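Local coordinates for protein omega transaminase (Pseudomonas sp., PDB 5LHA) that probably transfers amino groups between amines and carbonyl compounds as a pyridoxal-phosphate-dependent transaminase of fold type I, here holding its cofactor in the pyridoxamine phosphate form, at residues Arg136-Trp139 / Ile140-Glu144; Arg251-Cys254 / Asp255-Ile259; Leu306-Gln309 / Arg310-Asp313. One frame throughout, in Å; residues are numbered along the deposited sequence.

Contact 1 (Arg136-Trp139 / Ile140-Glu144); sequences RQYW and IASGE
Trp139 and Glu144 meet where helix 124-141 runs out: CE3 of the Trp139 indole lies 3.9 Å from CB of Glu144, which approaches obliquely and makes the contact while the carboxylate leads off from it. Trp139 CG stands anti to its carbonyl carbon (chi1 -72°), which swings the indole beside the helix end, where one face takes Tyr138 CE2 over its centre and NE1 binds Ala226 O. The Trp139 carbonyl accepts from Glu144 N (O to N 2.8 Å), and Gly143 N reaches back to Ile140 O at 3.0 Å. With Gly143 at positive phi, the chain turns out of the helix in a Schellman motif. One residue earlier, Tyr138 O is gripped twice by Ser142, whose N and OG each lie 2.9 Å from it and arrive from opposite faces of the carbonyl plane. Ser142 OG also sits over one face of the Tyr138 ring, 3.6 Å from CE1, while the phenol OH is bonded to Arg310 NE. Ile140 packs CG1 against Arg136 O at 3.5 Å and touches Tyr175 of the second subunit; the Arg136 guanidinium extends to the backbone carbonyls of His177 and Gln179 of that same subunit.

Contact 2 (Arg251-Cys254 / Asp255-Ile259); sequences REVC and DRHGI
Arg251 sends CG anti to its backbone N (chi1 180°) and then bends at chi2 and chi3, carrying its guanidinium forward along the helix to Asp255, whose own CG turns beside its backbone N. This is the C-terminal turn of helix 246-256 in the beta-alpha-beta unit formed by strand 225-230, that helix and strand 260-264, and a Schellman motif ends it: Gly258, at positive phi, is the C-prime residue, Ile259 N bonds to Cys254 O at 2.9 Å, and a weak bond runs from Gly258 N to Asp255 O. The guanidinium of Arg251 and the carboxylate of Asp255 are turned nearly parallel, 7° apart, and NH2 of Arg251 makes a salt bridge with OD1 of Asp255 at 3.1 Å. The same guanidinium has other partners, Asp287 and the carbonyl of Ala285, so Arg251 ties the helix to the chain just before strand 288-291. Cys254 O also takes His257 N, at 3.2 Å and well above the carbonyl plane, from the face opposite to Ile259 N. At this turn Cys254 SG rests 4.2 Å from Ile259 CG2, an apolar pair on the buried side. Arg256 lays its guanidinium over Val253, with NH2 3.7 Å from CG2, while NH1 forms a salt bridge with Glu214 on helix 202-220; Val253 packs against Ile210, Leu213 and Ile217 of that helix. The His257 imidazole adds a side-chain bond to the last turn: ND1 donates to Val253 O at 3.0 Å with an N-H...O angle of 151°, the oxygen lying at the ring edge and tilted somewhat out of the ring plane.

Contact 3 (Leu306-Gln309 / Arg310-Asp313); sequences LFNQ and RIAD
Gln309 opens helix 309-316 and reaches forward one turn to Asp313. From CB the chain runs to CG, which stands anti to the backbone N (chi1 -162°) and comes within 3.3 Å of Asp313 OD2. The bend at chi2 then turns the amide across the carboxylate, the two planes 34° apart, with CD 3.9 Å from Asp313 OD1. At the tip NE2 donates to Asp313 OD1 at 3.0 Å, nearly straight at 169°; OD1 lies in the amide plane, while NE2 comes to its syn side from out of the carboxylate plane. With an alanine here, Asp313 OD1 would probably lose this donor and its carboxylate be freer to turn. The helix start is closed by Asn308, the N-cap residue that ends strand 303-308. Its OD1 accepts from Ile311 N at 3.1 Å and lies against the CG1 and CD1 atoms of Ile311, while ND2 is held by Asp287. On the apolar side Phe307 meets Ile311 obliquely, CD2 to CG2 at 3.9 Å, and its ring also touches Trp22 of the second subunit. Arg310 extends away from the turn, with NH2 bonded to Gly258 O. At the strand-to-helix junction Asn308 OD1 thus supplies the capping bond for Ile311 N, and Asn308 O takes Ala312 N at 2.9 Å as the first regular helix bond. One turn on, the N-H of the Gln309 amide probably offsets some of the negative charge of the Asp313 carboxylate.

In the fold
The three contacts come in series along the chain, 136-144, then 251-259, then 306-313, on the same side of its centre. Contacts 1 and 2 finish helices 124-141 and 246-256, whereas contact 3 passes from strand 303-308 into helix 309-316. That strand and strand 260-264, which follows contact 2, belong to one seven-stranded mixed sheet, consistent with the large domain of fold type I enzymes. Centres lie about 17 Å (1 and 2), 16 Å (2 and 3) and 12 Å (1 and 3) apart. The Arg310 side chain of contact 3 reaches both other contacts, so two helix ends and one helix start are tied together, with contacts 1 and 3 also facing the second subunit.

Contact 1 (Arg136-Trp139 / Ile140-Glu144)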
loop_
_atom_site.group_PDB
_atom_site.type_symbol
_atom_site.label_atom_id
_atom_site.label_comp_id
_atom_site.label_asym_id
_atom_site.label_seq_id
_atom_site.Cartn_x
_atom_site.Cartn_y
_atom_site.Cartn_z
ATOM N N ARG A 136 -10.774 11.963 -4.082
ATOM C CA ARG A 136 -10.758 11.433 -2.721
ATOM C C ARG A 136 -11.450 12.381 -1.750
ATOM O O ARG A 136 -12.202 11.937 -0.875
ATOM C CB ARG A 136 -9.318 11.172 -2.262
ATOM C CG ARG A 136 -8.573 10.050 -2.995
ATOM C CD ARG A 136 -8.847 8.710 -2.338
ATOM N NE ARG A 136 -8.056 7.604 -2.888
ATOM C CZ ARG A 136 -6.930 7.123 -2.369
ATOM N NH1 ARG A 136 -6.407 7.625 -1.258
ATOM N NH2 ARG A 136 -6.334 6.114 -2.974
ATOM N N GLN A 137 -11.207 13.690 -1.880
ATOM C CA GLN A 137 -11.813 14.646 -0.952
ATOM C C GLN A 137 -13.323 14.741 -1.135
ATOM O O GLN A 137 -14.060 14.817 -0.149
ATOM C CB GLN A 137 -11.181 16.032 -1.116
ATOM C CG GLN A 137 -11.824 17.069 -0.208
ATOM C CD GLN A 137 -10.962 18.282 0.036
ATOM O OE1 GLN A 137 -9.781 18.307 -0.309
ATOM N NE2 GLN A 137 -11.555 19.306 0.644
ATOM N N TYR A 138 -13.800 14.715 -2.381
ATOM C CA TYR A 138 -15.237 14.738 -2.650
ATOM C C TYR A 138 -15.974 13.669 -1.856
ATOM O O TYR A 138 -17.009 13.942 -1.242
ATOM C CB TYR A 138 -15.506 14.546 -4.147
ATOM C CG TYR A 138 -16.949 14.196 -4.457
ATOM C CD1 TYR A 138 -17.939 15.168 -4.420
ATOM C CD2 TYR A 138 -17.330 12.893 -4.762
ATOM C CE1 TYR A 138 -19.267 14.861 -4.704
ATOM C CE2 TYR A 138 -18.668 12.576 -5.035
ATOM C CZ TYR A 138 -19.624 13.572 -5.002
ATOM O OH TYR A 138 -20.940 13.299 -5.272
ATOM N N TRP A 139 -15.478 12.430 -1.896
ATOM C CA TRP A 139 -16.163 11.343 -1.203
ATOM C C TRP A 139 -16.101 11.512 0.312
ATOM O O TRP A 139 -17.073 11.198 1.014
ATOM C CB TRP A 139 -15.588 10.001 -1.637
ATOM C CG TRP A 139 -15.995 9.642 -3.033
ATOM C CD1 TRP A 139 -15.181 9.561 -4.134
ATOM C CD2 TRP A 139 -17.312 9.307 -3.487
ATOM N NE1 TRP A 139 -15.916 9.211 -5.244
ATOM C CE2 TRP A 139 -17.225 9.045 -4.872
ATOM C CE3 TRP A 139 -18.554 9.203 -2.859
ATOM C CZ2 TRP A 139 -18.329 8.680 -5.633
ATOM C CZ3 TRP A 139 -19.650 8.846 -3.617
ATOM C CH2 TRP A 139 -19.530 8.582 -4.991
ATOM N N ILE A 140 -14.975 12.007 0.836
ATOM C CA ILE A 140 -14.880 12.245 2.275
ATOM C C ILE A 140 -15.882 13.309 2.705
ATOM O O ILE A 140 -16.568 13.159 3.723
ATOM C CB ILE A 140 -13.437 12.615 2.670
ATOM C CG1 ILE A 140 -12.534 11.384 2.592
ATOM C CG2 ILE A 140 -13.387 13.200 4.067
ATOM C CD1 ILE A 140 -11.071 11.716 2.646
ATOM N N ALA A 141 -15.994 14.396 1.932
ATOM C CA ALA A 141 -16.988 15.415 2.248
ATOM C C ALA A 141 -18.407 14.881 2.102
ATOM O O ALA A 141 -19.308 15.310 2.834
ATOM C CB ALA A 141 -16.794 16.638 1.355
ATOM N N SER A 142 -18.622 13.929 1.203
ATOM C CA SER A 142 -19.935 13.326 1.057
ATOM C C SER A 142 -20.194 12.234 2.078
ATOM O O SER A 142 -21.239 11.579 2.006
ATOM C CB SER A 142 -20.111 12.776 -0.359
ATOM O OG SER A 142 -19.938 13.805 -1.315
ATOM N N GLY A 143 -19.280 12.029 3.025
ATOM C CA GLY A 143 -19.498 11.047 4.069
ATOM C C GLY A 143 -19.271 9.616 3.652
ATOM O O GLY A 143 -19.863 8.706 4.237
ATOM N N GLU A 144 -18.405 9.387 2.665
ATOM C CA GLU A 144 -18.182 8.055 2.102
ATOM C C GLU A 144 -16.687 7.806 1.943
ATOM O O GLU A 144 -16.186 7.630 0.830
ATOM C CB GLU A 144 -18.900 7.917 0.760
ATOM C CG GLU A 144 -20.399 8.135 0.818
ATOM C CD GLU A 144 -21.129 6.875 1.212
ATOM O OE1 GLU A 144 -20.446 5.922 1.634
ATOM O OE2 GLU A 144 -22.373 6.827 1.085
#

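Contact 2 (Arg251-Cys254 / Asp255-Ile259)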
loop_
_atom_site.group_PDB
_atom_site.type_symbol
_atom_site.label_atom_id
_atom_site.label_comp_id
_atom_site.label_asym_id
_atom_site.label_seq_id
_atom_site.Cartn_x
_atom_site.Cartn_y
_atom_site.Cartn_z
ATOM N N ARG A 251 -20.191 6.543 -19.333
ATOM C CA ARG A 251 -20.990 7.450 -18.512
ATOM C C ARG A 251 -22.135 6.722 -17.815
ATOM O O ARG A 251 -22.402 6.955 -16.631
ATOM C CB ARG A 251 -21.529 8.577 -19.399
ATOM C CG ARG A 251 -22.407 9.645 -18.726
ATOM C CD ARG A 251 -21.640 10.578 -17.806
ATOM N NE ARG A 251 -21.519 10.070 -16.444
ATOM C CZ ARG A 251 -20.869 10.710 -15.480
ATOM N NH1 ARG A 251 -20.281 11.867 -15.736
ATOM N NH2 ARG A 251 -20.799 10.196 -14.264
ATOM N N GLU A 252 -22.833 5.848 -18.541
ATOM C CA GLU A 252 -23.984 5.166 -17.961
ATOM C C GLU A 252 -23.564 4.237 -16.833
ATOM O O GLU A 252 -24.202 4.206 -15.774
ATOM C CB GLU A 252 -24.714 4.367 -19.035
ATOM C CG GLU A 252 -25.404 5.205 -20.080
ATOM C CD GLU A 252 -25.785 4.383 -21.292
ATOM O OE1 GLU A 252 -25.499 3.161 -21.301
ATOM O OE2 GLU A 252 -26.354 4.958 -22.240
ATOM N N VAL A 253 -22.489 3.475 -17.040
ATOM C CA VAL A 253 -22.061 2.507 -16.034
ATOM C C VAL A 253 -21.596 3.213 -14.767
ATOM O O VAL A 253 -21.909 2.781 -13.650
ATOM C CB VAL A 253 -20.967 1.588 -16.614
ATOM C CG1 VAL A 253 -20.409 0.678 -15.536
ATOM C CG2 VAL A 253 -21.534 0.753 -17.749
ATOM N N CYS A 254 -20.859 4.316 -14.918
ATOM C CA CYS A 254 -20.431 5.091 -13.757
ATOM C C CYS A 254 -21.630 5.633 -12.989
ATOM O O CYS A 254 -21.610 5.704 -11.754
ATOM C CB CYS A 254 -19.517 6.237 -14.198
ATOM S SG CYS A 254 -17.861 5.747 -14.752
ATOM N N ASP A 255 -22.691 6.009 -13.708
ATOM C CA ASP A 255 -23.880 6.548 -13.053
ATOM C C ASP A 255 -24.590 5.490 -12.218
ATOM O O ASP A 255 -25.110 5.793 -11.138
ATOM C CB ASP A 255 -24.841 7.120 -14.096
ATOM C CG ASP A 255 -24.389 8.455 -14.642
ATOM O OD1 ASP A 255 -23.696 9.201 -13.917
ATOM O OD2 ASP A 255 -24.744 8.763 -15.799
ATOM N N ARG A 256 -24.612 4.241 -12.694
ATOM C CA ARG A 256 -25.198 3.144 -11.928
ATOM C C ARG A 256 -24.604 3.047 -10.530
ATOM O O ARG A 256 -25.264 2.562 -9.606
ATOM C CB ARG A 256 -24.991 1.822 -12.672
ATOM C CG ARG A 256 -26.228 0.934 -12.775
ATOM C CD ARG A 256 -26.024 -0.131 -13.846
ATOM N NE ARG A 256 -25.818 0.493 -15.152
ATOM C CZ ARG A 256 -25.331 -0.128 -16.221
ATOM N NH1 ARG A 256 -24.991 -1.407 -16.149
ATOM N NH2 ARG A 256 -25.181 0.539 -17.359
ATOM N N HIS A 257 -23.352 3.462 -10.365
ATOM C CA HIS A 257 -22.629 3.264 -9.115
ATOM C C HIS A 257 -22.139 4.569 -8.501
ATOM O O HIS A 257 -21.358 4.536 -7.542
ATOM C CB HIS A 257 -21.475 2.292 -9.355
ATOM C CG HIS A 257 -21.920 1.008 -9.978
ATOM N ND1 HIS A 257 -21.895 0.798 -11.340
ATOM C CD2 HIS A 257 -22.458 -0.111 -9.434
ATOM C CE1 HIS A 257 -22.369 -0.406 -11.606
ATOM N NE2 HIS A 257 -22.719 -0.977 -10.468
ATOM N N GLY A 258 -22.549 5.710 -9.047
ATOM C CA GLY A 258 -22.119 7.006 -8.564
ATOM C C GLY A 258 -20.651 7.304 -8.744
ATOM O O GLY A 258 -20.166 8.295 -8.189
ATOM N N ILE A 259 -19.939 6.492 -9.529
ATOM C CA ILE A 259 -18.502 6.656 -9.702
ATOM C C ILE A 259 -18.229 7.899 -10.529
ATOM O O ILE A 259 -18.910 8.163 -11.529
ATOM C CB ILE A 259 -17.919 5.400 -10.368
ATOM C CG1 ILE A 259 -18.068 4.203 -9.421
ATOM C CG2 ILE A 259 -16.467 5.631 -10.833
ATOM C CD1 ILE A 259 -17.881 2.863 -10.083
#

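Contact 3 (Leu306-Gln309 / Arg310-Asp313)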
loop_
_atom_site.group_PDB
_atom_site.type_symbol
_atom_site.label_atom_id
_atom_site.label_comp_id
_atom_site.label_asym_id
_atom_site.label_seq_id
_atom_site.Cartn_x
_atom_site.Cartn_y
_atom_site.Cartn_z
ATOM N N LEU A 306 -11.063 21.087 -13.765
ATOM C CA LEU A 306 -12.398 21.639 -13.552
ATOM C C LEU A 306 -13.282 20.598 -12.890
ATOM O O LEU A 306 -13.185 19.410 -13.195
ATOM C CB LEU A 306 -13.049 22.089 -14.862
ATOM C CG LEU A 306 -12.602 23.423 -15.475
ATOM C CD1 LEU A 306 -11.198 23.317 -16.049
ATOM C CD2 LEU A 306 -13.585 23.882 -16.540
ATOM N N PHE A 307 -14.157 21.058 -12.001
ATOM C CA PHE A 307 -15.059 20.205 -11.241
ATOM C C PHE A 307 -16.484 20.682 -11.453
ATOM O O PHE A 307 -16.745 21.887 -11.493
ATOM C CB PHE A 307 -14.701 20.218 -9.752
ATOM C CG PHE A 307 -13.262 19.856 -9.482
ATOM C CD1 PHE A 307 -12.257 20.800 -9.596
ATOM C CD2 PHE A 307 -12.921 18.558 -9.127
ATOM C CE1 PHE A 307 -10.929 20.461 -9.367
ATOM C CE2 PHE A 307 -11.592 18.211 -8.892
ATOM C CZ PHE A 307 -10.601 19.162 -9.009
ATOM N N ASN A 308 -17.402 19.734 -11.601
ATOM C CA ASN A 308 -18.777 20.110 -11.868
ATOM C C ASN A 308 -19.477 20.531 -10.574
ATOM O O ASN A 308 -18.919 20.440 -9.476
ATOM C CB ASN A 308 -19.503 18.969 -12.591
ATOM C CG ASN A 308 -19.570 17.682 -11.776
ATOM O OD1 ASN A 308 -19.172 17.640 -10.619
ATOM N ND2 ASN A 308 -20.059 16.620 -12.397
ATOM N N GLN A 309 -20.714 21.020 -10.729
ATOM C CA GLN A 309 -21.486 21.527 -9.598
ATOM C C GLN A 309 -21.703 20.449 -8.545
ATOM O O GLN A 309 -21.636 20.729 -7.343
ATOM C CB GLN A 309 -22.831 22.068 -10.085
ATOM C CG GLN A 309 -23.553 22.992 -9.106
ATOM C CD GLN A 309 -22.988 24.403 -9.070
ATOM O OE1 GLN A 309 -22.933 25.085 -10.096
ATOM N NE2 GLN A 309 -22.579 24.853 -7.887
ATOM N N ARG A 310 -21.994 19.220 -8.975
ATOM C CA ARG A 310 -22.128 18.096 -8.053
ATOM C C ARG A 310 -20.962 18.033 -7.069
ATOM O O ARG A 310 -21.150 18.108 -5.849
ATOM C CB ARG A 310 -22.230 16.793 -8.847
ATOM C CG ARG A 310 -22.157 15.534 -8.004
ATOM C CD ARG A 310 -21.883 14.311 -8.865
ATOM N NE ARG A 310 -21.619 13.117 -8.059
ATOM C CZ ARG A 310 -21.538 11.876 -8.540
ATOM N NH1 ARG A 310 -21.710 11.637 -9.832
ATOM N NH2 ARG A 310 -21.288 10.865 -7.719
ATOM N N ILE A 311 -19.742 17.919 -7.598
ATOM C CA ILE A 311 -18.541 17.818 -6.772
ATOM C C ILE A 311 -18.309 19.102 -5.985
ATOM O O ILE A 311 -17.945 19.068 -4.804
ATOM C CB ILE A 311 -17.332 17.472 -7.665
ATOM C CG1 ILE A 311 -17.502 16.085 -8.282
ATOM C CG2 ILE A 311 -16.008 17.553 -6.884
ATOM C CD1 ILE A 311 -16.620 15.843 -9.501
ATOM N N ALA A 312 -18.463 20.253 -6.638
ATOM C CA ALA A 312 -18.194 21.531 -5.984
ATOM C C ALA A 312 -19.088 21.723 -4.761
ATOM O O ALA A 312 -18.625 22.149 -3.696
ATOM C CB ALA A 312 -18.380 22.672 -6.982
ATOM N N ASP A 313 -20.384 21.425 -4.914
ATOM C CA ASP A 313 -21.351 21.593 -3.832
ATOM C C ASP A 313 -21.016 20.718 -2.633
ATOM O O ASP A 313 -21.178 21.140 -1.482
ATOM C CB ASP A 313 -22.747 21.258 -4.344
ATOM C CG ASP A 313 -23.284 22.302 -5.277
ATOM O OD1 ASP A 313 -22.738 23.424 -5.288
ATOM O OD2 ASP A 313 -24.232 21.986 -6.023
#